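Variant surface glycoprotein MITat 1.13 (Trypanosoma brucei, PDB 6Z8H) probably forms part of a dense coat on the parasite surface, helping it evade the host immune response through a series of antigenically distinct coat proteins. Local coordinates at residues A[135-140]-A[219-224]; A[194-199]-A[225-230]; A[199-204]-A[214-219]; A[233-238]-A[245-250]. All coordinates share one frame; numbering follows the deposited sequence.

Contact 1 (A[135-140]-A[219-224])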
loop_
_atom_site.group_PDB
_atom_site.type_symbol
_atom_site.label_atom_id
_atom_site.label_comp_id
_atom_site.label_asym_id
_atom_site.label_seq_id
_atom_site.Cartn_x
_atom_site.Cartn_y
_atom_site.Cartn_z
ATOM N N GLU A 135 -14.030 -23.281 28.447
ATOM C CA GLU A 135 -13.757 -24.057 29.657
ATOM C C GLU A 135 -14.099 -25.522 29.434
ATOM O O GLU A 135 -14.847 -25.891 28.521
ATOM C CB GLU A 135 -14.460 -23.467 30.897
ATOM C CG GLU A 135 -15.923 -23.245 30.717
ATOM C CD GLU A 135 -16.537 -22.328 31.794
ATOM O OE1 GLU A 135 -15.886 -22.011 32.829
ATOM O OE2 GLU A 135 -17.693 -21.908 31.578
ATOM N N ALA A 136 -13.537 -26.352 30.306
ATOM C CA ALA A 136 -13.930 -27.748 30.463
ATOM C C ALA A 136 -14.521 -27.871 31.850
ATOM O O ALA A 136 -13.863 -27.509 32.817
ATOM C CB ALA A 136 -12.709 -28.646 30.357
ATOM N N LYS A 137 -15.746 -28.368 31.943
ATOM C CA LYS A 137 -16.407 -28.499 33.239
ATOM C C LYS A 137 -16.818 -29.951 33.434
ATOM O O LYS A 137 -17.695 -30.448 32.724
ATOM C CB LYS A 137 -17.603 -27.557 33.334
ATOM C CG LYS A 137 -18.229 -27.484 34.725
ATOM C CD LYS A 137 -19.261 -26.344 34.800
ATOM C CE LYS A 137 -20.620 -26.896 35.186
ATOM N NZ LYS A 137 -21.248 -26.075 36.255
ATOM N N ILE A 138 -16.148 -30.621 34.359
ATOM C CA ILE A 138 -16.508 -31.975 34.764
ATOM C C ILE A 138 -17.494 -31.906 35.917
ATOM O O ILE A 138 -17.249 -31.219 36.916
ATOM C CB ILE A 138 -15.257 -32.766 35.172
ATOM C CG1 ILE A 138 -14.329 -32.951 33.979
ATOM C CG2 ILE A 138 -15.673 -34.108 35.823
ATOM C CD1 ILE A 138 -12.932 -33.382 34.361
ATOM N N GLU A 139 -18.611 -32.617 35.777
ATOM C CA GLU A 139 -19.544 -32.863 36.872
ATOM C C GLU A 139 -19.573 -34.369 37.086
ATOM O O GLU A 139 -20.064 -35.114 36.235
ATOM C CB GLU A 139 -20.930 -32.340 36.524
ATOM C CG GLU A 139 -20.956 -30.914 36.007
ATOM C CD GLU A 139 -22.340 -30.529 35.531
ATOM O OE1 GLU A 139 -23.225 -31.413 35.544
ATOM O OE2 GLU A 139 -22.539 -29.354 35.159
ATOM N N PHE A 140 -19.029 -34.816 38.207
ATOM C CA PHE A 140 -18.862 -36.252 38.411
ATOM C C PHE A 140 -20.169 -37.034 38.536
ATOM O O PHE A 140 -20.134 -38.262 38.390
ATOM C CB PHE A 140 -17.934 -36.480 39.589
ATOM C CG PHE A 140 -16.478 -36.364 39.235
ATOM C CD1 PHE A 140 -15.842 -37.368 38.514
ATOM C CD2 PHE A 140 -15.751 -35.247 39.601
ATOM C CE1 PHE A 140 -14.509 -37.279 38.199
ATOM C CE2 PHE A 140 -14.418 -35.144 39.284
ATOM C CZ PHE A 140 -13.792 -36.160 38.577
ATOM N N ASN A 219 -20.079 -35.827 43.864
ATOM C CA ASN A 219 -20.878 -34.664 43.508
ATOM C C ASN A 219 -20.015 -33.500 43.034
ATOM O O ASN A 219 -20.545 -32.415 42.823
ATOM C CB ASN A 219 -21.739 -34.213 44.687
ATOM C CG ASN A 219 -22.679 -35.288 45.145
ATOM O OD1 ASN A 219 -23.758 -35.468 44.575
ATOM N ND2 ASN A 219 -22.272 -36.027 46.167
ATOM N N THR A 220 -18.703 -33.691 42.927
ATOM C CA THR A 220 -17.776 -32.580 42.692
ATOM C C THR A 220 -17.862 -32.010 41.269
ATOM O O THR A 220 -18.033 -32.746 40.296
ATOM C CB THR A 220 -16.342 -33.044 43.012
ATOM O OG1 THR A 220 -16.201 -33.318 44.417
ATOM C CG2 THR A 220 -15.298 -31.985 42.627
ATOM N N HIS A 221 -17.861 -30.681 41.180
ATOM C CA HIS A 221 -17.720 -29.972 39.910
ATOM C C HIS A 221 -16.317 -29.391 39.824
ATOM O O HIS A 221 -15.893 -28.639 40.705
ATOM C CB HIS A 221 -18.759 -28.859 39.739
ATOM C CG HIS A 221 -20.163 -29.359 39.562
ATOM N ND1 HIS A 221 -21.187 -28.561 39.095
ATOM C CD2 HIS A 221 -20.714 -30.574 39.798
ATOM C CE1 HIS A 221 -22.306 -29.263 39.052
ATOM N NE2 HIS A 221 -22.044 -30.490 39.458
ATOM N N LEU A 222 -15.611 -29.707 38.741
ATOM C CA LEU A 222 -14.260 -29.211 38.498
ATOM C C LEU A 222 -14.278 -28.508 37.156
ATOM O O LEU A 222 -14.603 -29.141 36.151
ATOM C CB LEU A 222 -13.255 -30.359 38.435
ATOM C CG LEU A 222 -11.773 -30.099 38.144
ATOM C CD1 LEU A 222 -11.143 -29.175 39.142
ATOM C CD2 LEU A 222 -11.043 -31.452 38.141
ATOM N N THR A 223 -13.960 -27.219 37.155
ATOM C CA THR A 223 -14.049 -26.389 35.945
ATOM C C THR A 223 -12.685 -25.755 35.704
ATOM O O THR A 223 -12.140 -25.149 36.602
ATOM C CB THR A 223 -15.071 -25.264 36.000
ATOM O OG1 THR A 223 -16.297 -25.754 36.529
ATOM C CG2 THR A 223 -15.303 -24.630 34.649
ATOM N N LEU A 224 -12.117 -25.973 34.531
ATOM C CA LEU A 224 -10.862 -25.359 34.111
ATOM C C LEU A 224 -11.080 -24.593 32.812
ATOM O O LEU A 224 -11.641 -25.139 31.864
ATOM C CB LEU A 224 -9.789 -26.425 33.928
ATOM C CG LEU A 224 -9.624 -27.339 35.153
ATOM C CD1 LEU A 224 -8.604 -28.414 34.894
ATOM C CD2 LEU A 224 -9.204 -26.505 36.335
#
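A136 and I138 of strand 135-139 pair with L224 and L222 of strand 221-229. Backbone bonds hold the two strands antiparallel. A136 N donates to L224 O at 2.7 Å, and L224 N returns a bond to A136 O. I138 and L222 make the same two-way exchange. K137 with T223 and E139 with H221 are the non-hydrogen-bonded pairs. Beyond the end of strand 135-139, F140 N donates to T220 O at 3.1 Å, nearly straight at 176°.

The second kind of contact is stacking. E139 lies over one face of the H221 ring. Its CG sits 3.6 Å from the ring centroid, a CH-pi contact. The carboxylate continues over the ring, with the two planes only 2° apart. A chi1 of -50° keeps E139 CG beside its own backbone N, and from there the extended chain crosses the imidazole. E139 OE2 also forms a salt bridge with R153 of strand 152-155, which helps to fix the carboxylate.

Side-chain packing completes this face. K137 CG rests 3.2 Å from T223 OG1, and T223 CG2 touches E135 OE1. K137 NZ makes a long salt bridge with E139 OE2 at 3.7 Å. It also comes within 3.8 Å of H221 ND1 without bonding to it.

A136, I138, L222 and L224 point to the other face. All four pack on the second subunit, against its own I138, L222 and L224. The sheet is therefore two-sided. Its apolar face forms dimer interface, while its polar face carries the stacked carboxylate. That carboxylate could favour a protonated H221, whereas the K137 ammonium would oppose it.

Contact 2 (A[194-199]-A[225-230]); sequences HGHLDA and GLTFSG
The H196 ring meets S229 at its edge, close to the ring plane. H196 NE2 and S229 OG are 2.7 Å apart and hydrogen-bonded, and either could be the donor. S229 CB lies at the same edge, in plane. H194 O sits 4.0 Å above one face of the H196 ring, offset toward the rim. H196 ND1 bonds to the hydroxyl of S251 in strand 247-253. Both ring nitrogens are thus engaged, which fixes the ring's rotation. The F228 ring turns an edge to H194 O, 3.5 Å from F228 CD1. The same CD1 approaches G195 CA obliquely at 3.6 Å, where the glycine has no side chain in the way.

D198 and T227 cross at about a right angle. T227 OG1 donates to D198 OD2 at 2.7 Å, on the syn side but 31° out of the carboxylate plane. A chi1 of 52° sets OG1 between its own backbone N and carbonyl carbon, facing D198.

Beneath these side chains, strands 194-202 and 221-229 pair antiparallel. H194 with S229, H196 with T227 and D198 with G225 each exchange two backbone bonds. L197 and L226 point to the opposite face, where they pack on L157 and G158 of the second subunit.

Two side-chain bonds thus reinforce the main-chain pairing on one face. S231 N also bonds S229 OG. Both nitrogens of the buried imidazole have partners, and the ring ties together three neighbouring strands.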
loop_
_atom_site.group_PDB
_atom_site.type_symbol
_atom_site.label_atom_id
_atom_site.label_comp_id
_atom_site.label_asym_id
_atom_site.label_seq_id
_atom_site.Cartn_x
_atom_site.Cartn_y
_atom_site.Cartn_z
ATOM N N HIS A 194 -0.809 -12.132 28.800
ATOM C CA HIS A 194 -0.793 -13.325 29.630
ATOM C C HIS A 194 -2.042 -14.141 29.359
ATOM O O HIS A 194 -3.128 -13.594 29.130
ATOM C CB HIS A 194 -0.729 -12.973 31.121
ATOM C CG HIS A 194 0.558 -12.328 31.519
ATOM N ND1 HIS A 194 0.780 -10.978 31.380
ATOM C CD2 HIS A 194 1.701 -12.849 32.024
ATOM C CE1 HIS A 194 2.001 -10.690 31.794
ATOM N NE2 HIS A 194 2.577 -11.805 32.200
ATOM N N GLY A 195 -1.882 -15.451 29.465
ATOM C CA GLY A 195 -2.997 -16.369 29.487
ATOM C C GLY A 195 -3.165 -16.831 30.923
ATOM O O GLY A 195 -2.190 -16.935 31.658
ATOM N N HIS A 196 -4.408 -17.109 31.329
ATOM C CA HIS A 196 -4.747 -17.425 32.713
ATOM C C HIS A 196 -5.462 -18.756 32.760
ATOM O O HIS A 196 -6.458 -18.967 32.059
ATOM C CB HIS A 196 -5.654 -16.341 33.294
ATOM C CG HIS A 196 -5.077 -14.972 33.165
ATOM N ND1 HIS A 196 -3.843 -14.639 33.679
ATOM C CD2 HIS A 196 -5.566 -13.843 32.600
ATOM C CE1 HIS A 196 -3.582 -13.369 33.408
ATOM N NE2 HIS A 196 -4.608 -12.864 32.743
ATOM N N LEU A 197 -4.989 -19.612 33.642
ATOM C CA LEU A 197 -5.671 -20.856 33.931
ATOM C C LEU A 197 -6.668 -20.537 35.038
ATOM O O LEU A 197 -6.258 -20.212 36.163
ATOM C CB LEU A 197 -4.653 -21.890 34.381
ATOM C CG LEU A 197 -5.231 -23.149 35.019
ATOM C CD1 LEU A 197 -6.244 -23.839 34.116
ATOM C CD2 LEU A 197 -4.098 -24.102 35.394
ATOM N N ASP A 198 -7.954 -20.457 34.676
ATOM C CA ASP A 198 -9.038 -20.234 35.631
ATOM C C ASP A 198 -9.529 -21.580 36.147
ATOM O O ASP A 198 -9.701 -22.534 35.381
ATOM C CB ASP A 198 -10.210 -19.486 34.988
ATOM C CG ASP A 198 -9.865 -18.050 34.624
ATOM O OD1 ASP A 198 -9.096 -17.391 35.374
ATOM O OD2 ASP A 198 -10.384 -17.591 33.586
ATOM N N ALA A 199 -9.742 -21.666 37.465
ATOM C CA ALA A 199 -10.131 -22.929 38.075
ATOM C C ALA A 199 -11.258 -22.707 39.064
ATOM O O ALA A 199 -11.309 -21.681 39.747
ATOM C CB ALA A 199 -8.935 -23.585 38.761
ATOM N N GLY A 225 -10.693 -23.313 32.809
ATOM C CA GLY A 225 -10.896 -22.455 31.666
ATOM C C GLY A 225 -9.643 -21.655 31.369
ATOM O O GLY A 225 -8.690 -21.596 32.159
ATOM N N LEU A 226 -9.664 -21.031 30.194
ATOM C CA LEU A 226 -8.567 -20.190 29.726
ATOM C C LEU A 226 -9.083 -18.801 29.378
ATOM O O LEU A 226 -10.018 -18.654 28.584
ATOM C CB LEU A 226 -7.907 -20.821 28.501
ATOM C CG LEU A 226 -6.842 -19.988 27.778
ATOM C CD1 LEU A 226 -5.734 -19.640 28.724
ATOM C CD2 LEU A 226 -6.316 -20.774 26.585
ATOM N N THR A 227 -8.520 -17.802 30.025
ATOM C CA THR A 227 -8.794 -16.411 29.673
ATOM C C THR A 227 -7.474 -15.690 29.444
ATOM O O THR A 227 -6.389 -16.241 29.641
ATOM C CB THR A 227 -9.634 -15.682 30.735
ATOM O OG1 THR A 227 -8.998 -15.869 32.001
ATOM C CG2 THR A 227 -11.067 -16.181 30.738
ATOM N N PHE A 228 -7.577 -14.437 29.024
ATOM C CA PHE A 228 -6.415 -13.642 28.652
ATOM C C PHE A 228 -6.594 -12.243 29.220
ATOM O O PHE A 228 -7.723 -11.758 29.346
ATOM C CB PHE A 228 -6.238 -13.532 27.127
ATOM C CG PHE A 228 -5.927 -14.831 26.449
ATOM C CD1 PHE A 228 -4.644 -15.348 26.460
ATOM C CD2 PHE A 228 -6.913 -15.517 25.775
ATOM C CE1 PHE A 228 -4.348 -16.551 25.844
ATOM C CE2 PHE A 228 -6.622 -16.719 25.129
ATOM C CZ PHE A 228 -5.335 -17.230 25.164
ATOM N N SER A 229 -5.476 -11.574 29.509
ATOM C CA SER A 229 -5.512 -10.178 29.931
ATOM C C SER A 229 -4.140 -9.546 29.725
ATOM O O SER A 229 -3.203 -10.172 29.215
ATOM C CB SER A 229 -5.989 -10.042 31.391
ATOM O OG SER A 229 -4.924 -10.171 32.339
ATOM N N GLY A 230 -4.039 -8.286 30.126
ATOM C CA GLY A 230 -2.838 -7.487 30.035
ATOM C C GLY A 230 -1.951 -7.519 31.261
ATOM O O GLY A 230 -0.977 -6.761 31.321
#

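Contact 3 (A[199-204]-A[214-219]); sequences ATCASG and TAVEAN
S203 packs tightly against the backbone carbonyl of T214. S203 OG donates to T214 O at 2.7 Å, from well above the carbonyl plane. A chi1 of 49° holds OG between its own backbone N and carbonyl carbon, within 3.2 Å of T214 CB. The second tight point is G204. G204 N donates to E217 OE2 at 2.7 Å, approaching 38° out of the carboxylate plane. The E217 chain bends at chi2 to bring its end there. N219 steadies the same carboxylate, with N219 ND2 bonded to E217 OE1 at 3.1 Å. N219 CB also lies 3.2 Å from G204 O.

Strands 194-202 and 221-229 form a beta hairpin. Segment 199-204 runs from the end of the first strand into the long connection, and segment 214-219 lies in that connection. C201, near the end of the first strand, makes a disulfide with C211 inside this loop. C201 SG also touches V216 CG2 at 4.0 Å. V216 is buried, and its side chain packs on F140 of the second subunit.

The loose part is the hydroxyl end of T214, together with A215. T214 is exposed and follows directly on two unmodelled residues. Its OG1 has a weak hydrogen bond to S209. A215 points its methyl away from segment 199-204 and packs on L145 of the second subunit.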
loop_
_atom_site.group_PDB
_atom_site.type_symbol
_atom_site.label_atom_id
_atom_site.label_comp_id
_atom_site.label_asym_id
_atom_site.label_seq_id
_atom_site.Cartn_x
_atom_site.Cartn_y
_atom_site.Cartn_z
ATOM N N ALA A 199 -9.742 -21.666 37.465
ATOM C CA ALA A 199 -10.131 -22.929 38.075
ATOM C C ALA A 199 -11.258 -22.707 39.064
ATOM O O ALA A 199 -11.309 -21.681 39.747
ATOM C CB ALA A 199 -8.935 -23.585 38.761
ATOM N N THR A 200 -12.189 -23.660 39.072
ATOM C CA THR A 200 -13.273 -23.725 40.057
ATOM C C THR A 200 -13.472 -25.181 40.454
ATOM O O THR A 200 -13.612 -26.041 39.576
ATOM C CB THR A 200 -14.599 -23.216 39.463
ATOM O OG1 THR A 200 -14.379 -21.954 38.797
ATOM C CG2 THR A 200 -15.677 -23.077 40.520
ATOM N N CYS A 201 -13.500 -25.452 41.764
ATOM C CA CYS A 201 -13.756 -26.791 42.285
ATOM C C CYS A 201 -14.844 -26.749 43.342
ATOM O O CYS A 201 -15.076 -25.760 44.048
ATOM C CB CYS A 201 -12.471 -27.460 42.780
ATOM S SG CYS A 201 -12.607 -29.226 43.268
ATOM N N ALA A 202 -15.555 -27.831 43.412
ATOM C CA ALA A 202 -16.624 -27.832 44.392
ATOM C C ALA A 202 -16.884 -29.281 44.697
ATOM O O ALA A 202 -17.294 -30.010 43.797
ATOM C CB ALA A 202 -17.867 -27.176 43.815
ATOM N N SER A 203 -16.646 -29.675 45.939
ATOM C CA SER A 203 -16.849 -31.029 46.408
ATOM C C SER A 203 -17.988 -31.015 47.411
ATOM O O SER A 203 -18.340 -29.962 47.955
ATOM C CB SER A 203 -15.555 -31.543 47.041
ATOM O OG SER A 203 -15.058 -30.588 47.963
ATOM N N GLY A 204 -18.595 -32.180 47.590
ATOM C CA GLY A 204 -19.730 -32.333 48.475
ATOM C C GLY A 204 -21.061 -32.198 47.750
ATOM O O GLY A 204 -21.144 -31.719 46.613
ATOM N N THR A 214 -12.674 -30.344 51.606
ATOM C CA THR A 214 -13.347 -31.632 51.316
ATOM C C THR A 214 -12.723 -32.302 50.084
ATOM O O THR A 214 -12.781 -31.708 49.019
ATOM C CB THR A 214 -14.829 -31.369 51.072
ATOM O OG1 THR A 214 -15.376 -30.831 52.265
ATOM C CG2 THR A 214 -15.568 -32.612 50.665
ATOM N N ALA A 215 -12.258 -33.544 50.133
ATOM C CA ALA A 215 -11.623 -34.158 48.952
ATOM C C ALA A 215 -12.658 -34.303 47.815
ATOM O O ALA A 215 -13.810 -34.492 48.052
ATOM C CB ALA A 215 -10.948 -35.469 49.270
ATOM N N VAL A 216 -12.226 -34.123 46.574
ATOM C CA VAL A 216 -13.001 -34.360 45.365
ATOM C C VAL A 216 -13.760 -35.671 45.497
ATOM O O VAL A 216 -13.174 -36.725 45.780
ATOM C CB VAL A 216 -12.079 -34.358 44.140
ATOM C CG1 VAL A 216 -12.831 -34.851 42.909
ATOM C CG2 VAL A 216 -11.486 -32.963 43.889
ATOM N N GLU A 217 -15.071 -35.609 45.287
ATOM C CA GLU A 217 -15.935 -36.769 45.463
ATOM C C GLU A 217 -16.965 -36.798 44.338
ATOM O O GLU A 217 -16.813 -36.141 43.305
ATOM C CB GLU A 217 -16.525 -36.749 46.880
ATOM C CG GLU A 217 -17.265 -35.489 47.243
ATOM C CD GLU A 217 -18.723 -35.524 46.839
ATOM O OE1 GLU A 217 -19.364 -36.579 46.990
ATOM O OE2 GLU A 217 -19.208 -34.489 46.326
ATOM N N ALA A 218 -18.020 -37.590 44.513
ATOM C CA ALA A 218 -18.902 -37.933 43.406
ATOM C C ALA A 218 -19.810 -36.789 42.982
ATOM O O ALA A 218 -20.244 -36.775 41.826
ATOM C CB ALA A 218 -19.754 -39.150 43.792
ATOM N N ASN A 219 -20.079 -35.827 43.864
ATOM C CA ASN A 219 -20.878 -34.664 43.508
ATOM C C ASN A 219 -20.015 -33.500 43.034
ATOM O O ASN A 219 -20.545 -32.415 42.823
ATOM C CB ASN A 219 -21.739 -34.213 44.687
ATOM C CG ASN A 219 -22.679 -35.288 45.145
ATOM O OD1 ASN A 219 -23.758 -35.468 44.575
ATOM N ND2 ASN A 219 -22.272 -36.027 46.167
#

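Contact 4 (A[233-238]-A[245-250]); sequences KDESAT and NKRAIH
E235 lies across R247 and A248, and its side chain can be followed outward. E235 CB sits 3.6 Å from A248 O and 4.0 Å from R247 CB. A chi1 of -77° places CG beside the backbone N, and the chain then extends across R247, at about a right angle to its side chain. E235 CD reaches R247 CD at 4.1 Å. At the tip, OE1 accepts a weak hydrogen bond from A248 N at 3.4 Å and also touches the A248 methyl. E235 OE2 is 4.5 Å from R247 NE, beyond a salt bridge. It lies well out of the guanidinium plane, so only charge attraction is likely to act there.

The backbone of E235 makes the stronger bond. E235 N donates to A248 O at 2.8 Å. This bond joins the start of the short helix 236-239 to strand 247-253, outermost in the sheet of this chain. E235 occupies the N-cap position of the helix, and D234 before it forms an Asx turn that shapes the helix start. D234 OD1 accepts from both S236 N and S236 OG, the latter at 2.6 Å.

K233 covers the A248 methyl from another direction, with K233 CB 3.9 Å from A248 CB. R247 NH1 turns back to bond K246 O, and N245 CB lies over one guanidinium face. At the end of segment 245-250, H250 ND1 is hydrogen-bonded to K149 of the second subunit.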
loop_
_atom_site.group_PDB
_atom_site.type_symbol
_atom_site.label_atom_id
_atom_site.label_comp_id
_atom_site.label_asym_id
_atom_site.label_seq_id
_atom_site.Cartn_x
_atom_site.Cartn_y
_atom_site.Cartn_z
ATOM N N LYS A 233 -1.512 -12.796 36.639
ATOM C CA LYS A 233 -2.432 -13.054 37.745
ATOM C C LYS A 233 -2.064 -14.341 38.473
ATOM O O LYS A 233 -1.713 -15.352 37.855
ATOM C CB LYS A 233 -3.905 -13.163 37.263
ATOM C CG LYS A 233 -4.500 -11.856 36.720
ATOM C CD LYS A 233 -5.652 -12.064 35.718
ATOM C CE LYS A 233 -7.019 -12.104 36.373
ATOM N NZ LYS A 233 -8.133 -12.063 35.382
ATOM N N ASP A 234 -2.173 -14.299 39.799
ATOM C CA ASP A 234 -2.089 -15.508 40.615
ATOM C C ASP A 234 -3.001 -15.269 41.815
ATOM O O ASP A 234 -2.598 -14.593 42.763
ATOM C CB ASP A 234 -0.657 -15.774 41.053
ATOM C CG ASP A 234 -0.505 -17.112 41.739
ATOM O OD1 ASP A 234 -1.513 -17.641 42.218
ATOM O OD2 ASP A 234 0.625 -17.632 41.797
ATOM N N GLU A 235 -4.216 -15.810 41.823
ATOM C CA GLU A 235 -5.190 -15.560 42.909
ATOM C C GLU A 235 -5.333 -16.837 43.732
ATOM O O GLU A 235 -6.388 -16.993 44.381
ATOM C CB GLU A 235 -6.534 -15.114 42.330
ATOM C CG GLU A 235 -6.547 -13.665 41.875
ATOM C CD GLU A 235 -7.774 -13.264 41.073
ATOM O OE1 GLU A 235 -7.991 -13.854 39.996
ATOM O OE2 GLU A 235 -8.507 -12.365 41.528
ATOM N N SER A 236 -4.329 -17.721 43.714
ATOM C CA SER A 236 -4.436 -18.952 44.479
ATOM C C SER A 236 -4.596 -18.694 45.980
ATOM O O SER A 236 -5.233 -19.494 46.685
ATOM C CB SER A 236 -3.222 -19.824 44.167
ATOM O OG SER A 236 -2.022 -19.097 44.300
ATOM N N ALA A 237 -4.055 -17.577 46.483
ATOM C CA ALA A 237 -4.103 -17.314 47.918
ATOM C C ALA A 237 -5.541 -17.303 48.427
ATOM O O ALA A 237 -5.854 -17.914 49.458
ATOM C CB ALA A 237 -3.407 -15.983 48.213
ATOM N N THR A 238 -6.429 -16.588 47.732
ATOM C CA THR A 238 -7.840 -16.600 48.106
ATOM C C THR A 238 -8.517 -17.883 47.635
ATOM O O THR A 238 -9.406 -18.412 48.316
ATOM C CB THR A 238 -8.546 -15.370 47.521
ATOM O OG1 THR A 238 -8.033 -15.085 46.212
ATOM C CG2 THR A 238 -8.335 -14.163 48.422
ATOM N N ASN A 245 -15.040 -20.463 44.040
ATOM C CA ASN A 245 -15.060 -19.212 43.303
ATOM C C ASN A 245 -14.064 -19.351 42.164
ATOM O O ASN A 245 -12.958 -19.886 42.326
ATOM C CB ASN A 245 -14.702 -18.026 44.189
ATOM C CG ASN A 245 -15.503 -17.999 45.462
ATOM O OD1 ASN A 245 -16.579 -17.388 45.543
ATOM N ND2 ASN A 245 -14.983 -18.662 46.470
ATOM N N LYS A 246 -14.480 -18.895 41.002
ATOM C CA LYS A 246 -13.628 -18.966 39.829
ATOM C C LYS A 246 -12.487 -17.969 39.990
ATOM O O LYS A 246 -12.724 -16.770 40.187
ATOM C CB LYS A 246 -14.467 -18.668 38.597
ATOM C CG LYS A 246 -13.698 -18.880 37.314
ATOM C CD LYS A 246 -14.570 -18.646 36.087
ATOM C CE LYS A 246 -15.150 -17.240 36.050
ATOM N NZ LYS A 246 -15.842 -16.939 34.755
ATOM N N ARG A 247 -11.254 -18.467 39.968
ATOM C CA ARG A 247 -10.088 -17.599 40.082
ATOM C C ARG A 247 -8.984 -18.024 39.119
ATOM O O ARG A 247 -8.858 -19.196 38.761
ATOM C CB ARG A 247 -9.523 -17.603 41.511
ATOM C CG ARG A 247 -10.512 -17.124 42.565
ATOM C CD ARG A 247 -10.798 -15.671 42.377
ATOM N NE ARG A 247 -11.601 -15.043 43.439
ATOM C CZ ARG A 247 -12.910 -14.835 43.375
ATOM N NH1 ARG A 247 -13.630 -15.338 42.385
ATOM N NH2 ARG A 247 -13.518 -14.183 44.356
ATOM N N ALA A 248 -8.166 -17.049 38.737
ATOM C CA ALA A 248 -7.008 -17.296 37.884
ATOM C C ALA A 248 -5.868 -17.780 38.773
ATOM O O ALA A 248 -5.295 -16.995 39.540
ATOM C CB ALA A 248 -6.604 -16.019 37.147
ATOM N N ILE A 249 -5.567 -19.081 38.718
ATOM C CA ILE A 249 -4.604 -19.677 39.640
ATOM C C ILE A 249 -3.202 -19.822 39.062
ATOM O O ILE A 249 -2.281 -20.203 39.799
ATOM C CB ILE A 249 -5.095 -21.036 40.177
ATOM C CG1 ILE A 249 -5.160 -22.084 39.064
ATOM C CG2 ILE A 249 -6.466 -20.884 40.839
ATOM C CD1 ILE A 249 -5.487 -23.492 39.605
ATOM N N HIS A 250 -3.009 -19.552 37.776
ATOM C CA HIS A 250 -1.675 -19.509 37.197
ATOM C C HIS A 250 -1.747 -18.691 35.918
ATOM O O HIS A 250 -2.787 -18.657 35.249
ATOM C CB HIS A 250 -1.116 -20.907 36.879
ATOM C CG HIS A 250 0.348 -20.910 36.557
ATOM N ND1 HIS A 250 1.324 -21.003 37.527
ATOM C CD2 HIS A 250 1.003 -20.811 35.376
ATOM C CE1 HIS A 250 2.515 -20.947 36.959
ATOM N NE2 HIS A 250 2.348 -20.850 35.651
#

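All four contacts belong to one five-stranded antiparallel sheet region at one end of the elongated chain. Contacts 1 and 2 share strand 221-229, with centres about 17 Å apart. Contact 3 is nested within the loop closed by either of them. Its centre is only about 8 Å from that of contact 1, and they meet where H221 N probably bonds A202 O at 2.8 Å. Contacts 2 and 4, about 10 Å apart between centres, join where L197 probably exchanges backbone bonds with I249 and H250. Each contact also touches the second subunit. None of their residues is among those surrounding the glycans.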